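Local atomic coordinates of CrtC domain-containing protein (Fusarium vanettenii 77-13-4, PDB entry 7A0Q), a protein that probably hydrates the isoflavonoid phytoalexin kievitone, as a fungal kievitone hydratase built from two lipocalin-like domains. Residues Y64-T67 against T68-Q72; Y139-D143 against N144-D148. One frame throughout, in Å; residues are numbered along the deposited sequence.

Contact 1: residues Y64-T67 against T68-Q72; sequences YITT and TNNEQ
The hydroxyl of Thr67 bonds to two residues of the reversal that follows it, Asn69 and Glu71. Its OG1 donates to Asn69 OD1 at a short 2.5 Å and accepts the backbone N-H of Glu71, with 3.0 Å between Glu71 N and Thr67 OG1; Glu71 CB lies beside the same oxygen. Rotation about CA-CB makes this possible: OG1 sits between the backbone N and the carbonyl carbon (chi1 62°), and Asn69 CG takes the same kind of position, which brings the amide oxygen back over the turn although the CB of Asn69 points away from 64-67. The Thr67 hydroxyl lies 34° out of the carbonyl plane of that amide. The other end of the amide is held too, since Asn69 ND2 donates to Glu71 OE2 at 2.7 Å, using the anti lone pair of the carboxylate, whose OE1 is bonded to the hydroxyl of Tyr73. These bonds lie at the turn of a beta hairpin between strands 58-66 and 72-81. A type I turn from Thr67 to Asn70 is closed by Asn70 N to Thr67 O, 3.0 Å, and the return is fixed by Thr67 N to Glu71 O, 2.8 Å. Thr66 and Gln72 form an antiparallel non-hydrogen-bonded pair, with both side chains on one face, side by side and pointing the same way. The Gln72 amide reaches Thr66 OG1 almost straight, 2.9 Å from NE2 and 174° at the hydrogen, with OG1 nearly in the amide plane. The Thr66 hydroxyl is also bonded to the carbonyl of Lys200, while Gln72 OE1 takes the N-H of Phe26.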
loop_
_atom_site.group_PDB
_atom_site.type_symbol
_atom_site.label_atom_id
_atom_site.label_comp_id
_atom_site.label_asym_id
_atom_site.label_seq_id
_atom_site.Cartn_x
_atom_site.Cartn_y
_atom_site.Cartn_z
ATOM N N TYR A 64 -8.720 -3.121 -4.458
ATOM C CA TYR A 64 -9.938 -3.544 -3.783
ATOM C C TYR A 64 -10.975 -3.791 -4.870
ATOM O O TYR A 64 -11.471 -2.840 -5.480
ATOM C CB TYR A 64 -10.395 -2.465 -2.805
ATOM C CG TYR A 64 -9.346 -2.058 -1.784
ATOM C CD1 TYR A 64 -8.392 -1.087 -2.077
ATOM C CD2 TYR A 64 -9.318 -2.654 -0.526
ATOM C CE1 TYR A 64 -7.435 -0.717 -1.131
ATOM C CE2 TYR A 64 -8.383 -2.299 0.419
ATOM C CZ TYR A 64 -7.444 -1.333 0.115
ATOM O OH TYR A 64 -6.530 -1.008 1.083
ATOM N N ILE A 65 -11.290 -5.063 -5.123
ATOM C CA ILE A 65 -11.936 -5.485 -6.362
ATOM C C ILE A 65 -13.320 -6.053 -6.061
ATOM O O ILE A 65 -13.480 -6.846 -5.130
ATOM C CB ILE A 65 -11.080 -6.536 -7.096
ATOM C CG1 ILE A 65 -9.858 -5.878 -7.758
ATOM C CG2 ILE A 65 -11.922 -7.303 -8.116
ATOM C CD1 ILE A 65 -8.801 -6.863 -8.183
ATOM N N THR A 66 -14.315 -5.630 -6.838
ATOM C CA THR A 66 -15.539 -6.399 -7.040
ATOM C C THR A 66 -15.532 -6.881 -8.484
ATOM O O THR A 66 -15.311 -6.080 -9.398
ATOM C CB THR A 66 -16.801 -5.571 -6.775
ATOM O OG1 THR A 66 -16.723 -4.946 -5.488
ATOM C CG2 THR A 66 -18.043 -6.468 -6.823
ATOM N N THR A 67 -15.740 -8.186 -8.689
ATOM C CA THR A 67 -15.788 -8.719 -10.040
ATOM C C THR A 67 -17.186 -8.533 -10.628
ATOM O O THR A 67 -18.134 -8.164 -9.927
ATOM C CB THR A 67 -15.415 -10.198 -10.063
ATOM O OG1 THR A 67 -16.371 -10.923 -9.285
ATOM C CG2 THR A 67 -14.006 -10.427 -9.492
ATOM N N THR A 68 -17.305 -8.794 -11.935
ATOM C CA THR A 68 -18.604 -8.648 -12.581
ATOM C C THR A 68 -19.592 -9.712 -12.126
ATOM O O THR A 68 -20.800 -9.533 -12.324
ATOM C CB THR A 68 -18.468 -8.670 -14.107
ATOM O OG1 THR A 68 -17.841 -9.885 -14.538
ATOM C CG2 THR A 68 -17.648 -7.482 -14.580
ATOM N N ASN A 69 -19.121 -10.806 -11.516
ATOM C CA ASN A 69 -20.017 -11.769 -10.885
ATOM C C ASN A 69 -20.089 -11.590 -9.369
ATOM O O ASN A 69 -20.404 -12.544 -8.649
ATOM C CB ASN A 69 -19.629 -13.202 -11.267
ATOM C CG ASN A 69 -18.263 -13.609 -10.756
ATOM O OD1 ASN A 69 -17.349 -12.789 -10.661
ATOM N ND2 ASN A 69 -18.111 -14.894 -10.439
ATOM N N ASN A 70 -19.791 -10.381 -8.876
ATOM C CA ASN A 70 -20.098 -9.916 -7.519
ATOM C C ASN A 70 -19.231 -10.550 -6.434
ATOM O O ASN A 70 -19.633 -10.579 -5.264
ATOM C CB ASN A 70 -21.581 -10.120 -7.176
ATOM C CG ASN A 70 -22.074 -9.155 -6.117
ATOM O OD1 ASN A 70 -21.642 -8.004 -6.053
ATOM N ND2 ASN A 70 -22.990 -9.624 -5.277
ATOM N N GLU A 71 -18.043 -11.043 -6.774
ATOM C CA GLU A 71 -17.088 -11.499 -5.771
ATOM C C GLU A 71 -16.113 -10.374 -5.440
ATOM O O GLU A 71 -15.785 -9.553 -6.297
ATOM C CB GLU A 71 -16.297 -12.713 -6.256
ATOM C CG GLU A 71 -17.132 -13.889 -6.738
ATOM C CD GLU A 71 -16.250 -15.015 -7.235
ATOM O OE1 GLU A 71 -15.400 -15.493 -6.458
ATOM O OE2 GLU A 71 -16.396 -15.416 -8.408
ATOM N N GLN A 72 -15.634 -10.356 -4.201
ATOM C CA GLN A 72 -14.697 -9.321 -3.782
ATOM C C GLN A 72 -13.350 -9.914 -3.388
ATOM O O GLN A 72 -13.272 -10.959 -2.729
ATOM C CB GLN A 72 -15.272 -8.486 -2.644
ATOM C CG GLN A 72 -16.444 -7.638 -3.117
ATOM C CD GLN A 72 -16.838 -6.573 -2.134
ATOM O OE1 GLN A 72 -16.907 -6.816 -0.930
ATOM N NE2 GLN A 72 -17.108 -5.379 -2.642
#

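Contact 2: residues Y139-D143 against N144-D148; sequences YSNHD and NVTFD
A beta hairpin, made by strands 136-142 and 145-152 within the N-terminal lipocalin domain of the CrtC family, brings Ser140 opposite Phe147 and His142 opposite Val145 in antiparallel hydrogen-bonded pairs. A type II turn from His142 to Val145 joins the strands. Ser140 and Phe147 exchange two backbone bonds, with Ser140 N to Phe147 O at 2.9 Å. On the face that carries Ser140, His142, Val145 and Phe147, Ser140 CB makes a CH-pi contact with the Phe147 ring, 3.7 Å from its centroid and 19° off the normal. The ring owes this place to CG lying between the backbone N and the carbonyl carbon (chi1 56°); beyond the hairpin it packs on Val75 and Ala77. With OG anti to its own N, Ser140 gives its hydroxyl proton to Val145 O, 2.6 Å from OG, while Tyr103 OH bonds the same hydroxyl. Val145 O also accepts from His142 N, the two donors approaching from opposite faces of the carbonyl plane. His142 O is likewise gripped twice, by Val145 N at 2.9 Å and by a side-chain hydroxyl: Thr146 OG1 donates to His142 O at 2.8 Å, standing 41° out of that carbonyl's plane.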
loop_
_atom_site.group_PDB
_atom_site.type_symbol
_atom_site.label_atom_id
_atom_site.label_comp_id
_atom_site.label_asym_id
_atom_site.label_seq_id
_atom_site.Cartn_x
_atom_site.Cartn_y
_atom_site.Cartn_z
ATOM N N TYR A 139 0.704 -6.870 -12.820
ATOM C CA TYR A 139 0.380 -8.164 -13.411
ATOM C C TYR A 139 1.233 -9.270 -12.805
ATOM O O TYR A 139 2.363 -9.051 -12.356
ATOM C CB TYR A 139 0.541 -8.136 -14.938
ATOM C CG TYR A 139 1.964 -7.923 -15.387
ATOM C CD1 TYR A 139 2.510 -6.642 -15.428
ATOM C CD2 TYR A 139 2.773 -8.997 -15.743
ATOM C CE1 TYR A 139 3.819 -6.433 -15.822
ATOM C CE2 TYR A 139 4.091 -8.799 -16.149
ATOM C CZ TYR A 139 4.600 -7.514 -16.190
ATOM O OH TYR A 139 5.904 -7.292 -16.576
ATOM N N SER A 140 0.661 -10.473 -12.794
ATOM C CA SER A 140 1.285 -11.636 -12.187
ATOM C C SER A 140 0.866 -12.862 -12.980
ATOM O O SER A 140 -0.298 -12.977 -13.388
ATOM C CB SER A 140 0.876 -11.777 -10.711
ATOM O OG SER A 140 1.461 -12.931 -10.124
ATOM N N ASN A 141 1.833 -13.773 -13.205
ATOM C CA ASN A 141 1.614 -15.018 -13.950
ATOM C C ASN A 141 2.351 -16.115 -13.196
ATOM O O ASN A 141 3.349 -16.674 -13.658
ATOM C CB ASN A 141 2.088 -14.902 -15.391
ATOM C CG ASN A 141 1.270 -13.916 -16.177
ATOM O OD1 ASN A 141 0.128 -14.200 -16.552
ATOM N ND2 ASN A 141 1.832 -12.742 -16.421
ATOM N N HIS A 142 1.855 -16.381 -11.998
ATOM C CA HIS A 142 2.400 -17.350 -11.070
ATOM C C HIS A 142 1.279 -18.306 -10.710
ATOM O O HIS A 142 0.110 -17.912 -10.656
ATOM C CB HIS A 142 2.935 -16.636 -9.826
ATOM C CG HIS A 142 3.798 -17.481 -8.945
ATOM N ND1 HIS A 142 5.171 -17.512 -9.060
ATOM C CD2 HIS A 142 3.488 -18.287 -7.901
ATOM C CE1 HIS A 142 5.668 -18.322 -8.141
ATOM N NE2 HIS A 142 4.668 -18.806 -7.425
ATOM N N ASP A 143 1.621 -19.571 -10.504
ATOM C CA ASP A 143 0.597 -20.528 -10.120
ATOM C C ASP A 143 -0.085 -20.061 -8.839
ATOM O O ASP A 143 0.579 -19.693 -7.865
ATOM C CB ASP A 143 1.204 -21.920 -9.948
ATOM C CG ASP A 143 1.444 -22.614 -11.278
ATOM O OD1 ASP A 143 0.701 -22.331 -12.245
ATOM O OD2 ASP A 143 2.376 -23.440 -11.355
ATOM N N ASN A 144 -1.416 -20.018 -8.878
ATOM C CA ASN A 144 -2.307 -19.584 -7.807
ATOM C C ASN A 144 -2.218 -18.092 -7.495
ATOM O O ASN A 144 -2.922 -17.636 -6.591
ATOM C CB ASN A 144 -2.101 -20.381 -6.510
ATOM C CG ASN A 144 -2.315 -21.869 -6.705
ATOM O OD1 ASN A 144 -3.425 -22.371 -6.541
ATOM N ND2 ASN A 144 -1.253 -22.579 -7.060
ATOM N N VAL A 145 -1.393 -17.317 -8.205
ATOM C CA VAL A 145 -1.452 -15.854 -8.132
ATOM C C VAL A 145 -1.301 -15.293 -9.543
ATOM O O VAL A 145 -0.196 -14.977 -9.993
ATOM C CB VAL A 145 -0.381 -15.274 -7.188
ATOM C CG1 VAL A 145 -0.514 -13.747 -7.105
ATOM C CG2 VAL A 145 -0.499 -15.866 -5.809
ATOM N N THR A 146 -2.411 -15.186 -10.262
ATOM C CA THR A 146 -2.398 -14.739 -11.645
ATOM C C THR A 146 -3.441 -13.645 -11.815
ATOM O O THR A 146 -4.603 -13.832 -11.447
ATOM C CB THR A 146 -2.679 -15.908 -12.605
ATOM O OG1 THR A 146 -1.558 -16.803 -12.600
ATOM C CG2 THR A 146 -2.887 -15.398 -14.025
ATOM N N PHE A 147 -3.020 -12.494 -12.326
ATOM C CA PHE A 147 -3.936 -11.375 -12.509
ATOM C C PHE A 147 -3.300 -10.399 -13.483
ATOM O O PHE A 147 -2.109 -10.477 -13.788
ATOM C CB PHE A 147 -4.297 -10.691 -11.175
ATOM C CG PHE A 147 -3.105 -10.211 -10.375
ATOM C CD1 PHE A 147 -2.456 -9.020 -10.703
ATOM C CD2 PHE A 147 -2.656 -10.937 -9.276
ATOM C CE1 PHE A 147 -1.359 -8.580 -9.958
ATOM C CE2 PHE A 147 -1.564 -10.487 -8.507
ATOM C CZ PHE A 147 -0.929 -9.307 -8.857
ATOM N N ASP A 148 -4.118 -9.482 -13.983
ATOM C CA ASP A 148 -3.651 -8.483 -14.947
ATOM C C ASP A 148 -4.557 -7.270 -14.754
ATOM O O ASP A 148 -5.662 -7.212 -15.296
ATOM C CB ASP A 148 -3.698 -9.032 -16.368
ATOM C CG ASP A 148 -3.048 -8.112 -17.386
ATOM O OD1 ASP A 148 -2.658 -6.981 -17.033
ATOM O OD2 ASP A 148 -2.942 -8.524 -18.562
HETATM O O HOH W 1 -1.614 -12.305 -16.043
HETATM O O HOH W 2 -2.171 -21.496 -11.217
#

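How the contacts relate
Contact 1 precedes contact 2 along the chain, and each forms where the polypeptide turns back: contact 1 lies where strand 58-66 gives way to strand 72-81, and contact 2 where strand 136-142 gives way to strand 145-152. Their centres are about 17 Å apart, and the nearest atoms, about 7 Å apart, do not touch. Both belong to the antiparallel strand system that comes before the eight-stranded barrel of residues 218-343. Strand 72-81 supplies a common neighbour: Ile65 of contact 1 packs on Val75, as does Phe147 of contact 2. The two hairpins thus share a packing neighbour on strand 72-81, without the two contacts touching each other.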